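Local coordinates for protein O-methyltransferase (PDB 4CE0) that probably transfers a methyl group from S-adenosylmethionine to the 4'-hydroxyl of the spinosyn rhamnose, using a bound magnesium ion, at residues 88-91 against 92-95. Residues are numbered along the deposited sequence; the frame is centred on the assembly and turned at random.
Sequences GACI and FMRA
Cys90 and Met93 meet on one flank of the first two turns of helix 88-100, the helix of a beta-alpha-beta unit between parallel strands 78-82 and 107-111 in the Rossmann-like methyltransferase fold. The sulfur SG of Cys90 lies 4.0 Å from the terminal methyl CE of Met93, an apolar touch. Bent at chi3 (-80°), the methionine chain swings its methyl back toward the preceding turn, where CE also comes 3.9 Å from CA of Cys90. Nearer the backbone, CG of Met93 rests 3.4 Å from O of Ala89.

Four successive i to i+4 hydrogen bonds link the backbone of the two turns. Phe92 N donates to Gly88 O at 2.9 Å, and Met93 N to Ala89 O and Arg94 N to Cys90 O follow with N-H...O angles near 160°. The last, from Ala95 N to Ile91 O, spans 2.8 Å but is less straight, with an N-H...O angle of 138°.

Neighbouring elements cover this helical start. Phe92 packs on Leu60 and Gln64 of helix 56-73 and on helix 6-16, while Met93 touches Phe79 of strand 78-82. At the helix's N-terminal end Ala89 touches the bound S-adenosylhomocysteine, so Ala89 forms part of the wall of that ligand's pocket. Arg94 touches Leu155 and Gln159, and its NH2 forms a salt bridge with OD2 of Asp157.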
loop_
_atom_site.group_PDB
_atom_site.type_symbol
_atom_site.label_atom_id
_atom_site.label_comp_id
_atom_site.label_asym_id
_atom_site.label_seq_id
_atom_site.Cartn_x
_atom_site.Cartn_y
_atom_site.Cartn_z
ATOM N N GLY A 88 6.279 12.195 0.767
ATOM C CA GLY A 88 6.023 10.998 -0.008
ATOM C C GLY A 88 7.208 10.496 -0.812
ATOM O O GLY A 88 7.519 9.299 -0.814
ATOM N N ALA A 89 7.868 11.404 -1.507
ATOM C CA ALA A 89 9.023 11.024 -2.311
ATOM C C ALA A 89 10.148 10.503 -1.432
ATOM O O ALA A 89 10.834 9.557 -1.781
ATOM C CB ALA A 89 9.494 12.194 -3.139
ATOM N N CYS A 90 10.358 11.153 -0.293
ATOM C CA CYS A 90 11.351 10.696 0.656
ATOM C C CYS A 90 10.982 9.375 1.291
ATOM O O CYS A 90 11.848 8.520 1.517
ATOM C CB CYS A 90 11.511 11.739 1.748
ATOM S SG CYS A 90 12.388 13.221 1.180
ATOM N N ILE A 91 9.710 9.210 1.621
ATOM C CA ILE A 91 9.236 7.892 2.086
ATOM C C ILE A 91 9.587 6.814 1.058
ATOM O O ILE A 91 10.105 5.738 1.410
ATOM C CB ILE A 91 7.736 7.904 2.370
ATOM C CG1 ILE A 91 7.453 8.786 3.586
ATOM C CG2 ILE A 91 7.196 6.510 2.690
ATOM C CD1 ILE A 91 6.027 9.194 3.707
ATOM N N PHE A 92 9.341 7.116 -0.212
ATOM C CA PHE A 92 9.647 6.164 -1.258
ATOM C C PHE A 92 11.121 5.804 -1.324
ATOM O O PHE A 92 11.454 4.635 -1.377
ATOM C CB PHE A 92 9.186 6.655 -2.627
ATOM C CG PHE A 92 9.351 5.635 -3.689
ATOM C CD1 PHE A 92 8.514 4.511 -3.712
ATOM C CD2 PHE A 92 10.358 5.757 -4.641
ATOM C CE1 PHE A 92 8.665 3.552 -4.690
ATOM C CE2 PHE A 92 10.526 4.804 -5.619
ATOM C CZ PHE A 92 9.663 3.693 -5.652
ATOM N N MET A 93 12.012 6.796 -1.267
ATOM C CA MET A 93 13.440 6.477 -1.300
ATOM C C MET A 93 13.806 5.589 -0.112
ATOM O O MET A 93 14.587 4.645 -0.235
ATOM C CB MET A 93 14.291 7.752 -1.284
ATOM C CG MET A 93 14.066 8.625 -2.455
ATOM S SD MET A 93 15.289 9.936 -2.591
ATOM C CE MET A 93 14.627 11.056 -1.408
ATOM N N ARG A 94 13.243 5.886 1.036
ATOM C CA ARG A 94 13.531 5.067 2.223
ATOM C C ARG A 94 12.998 3.653 2.004
ATOM O O ARG A 94 13.599 2.657 2.437
ATOM C CB ARG A 94 12.923 5.681 3.472
ATOM C CG ARG A 94 12.998 4.789 4.760
ATOM C CD ARG A 94 14.394 4.554 5.279
ATOM N NE ARG A 94 14.465 3.507 6.315
ATOM C CZ ARG A 94 14.762 2.226 6.081
ATOM N NH1 ARG A 94 14.975 1.777 4.846
ATOM N NH2 ARG A 94 14.827 1.372 7.084
ATOM N N ALA A 95 11.887 3.560 1.288
ATOM C CA ALA A 95 11.277 2.236 1.067
ATOM C C ALA A 95 12.109 1.421 0.069
ATOM O O ALA A 95 12.212 0.202 0.193
ATOM C CB ALA A 95 9.859 2.374 0.606
#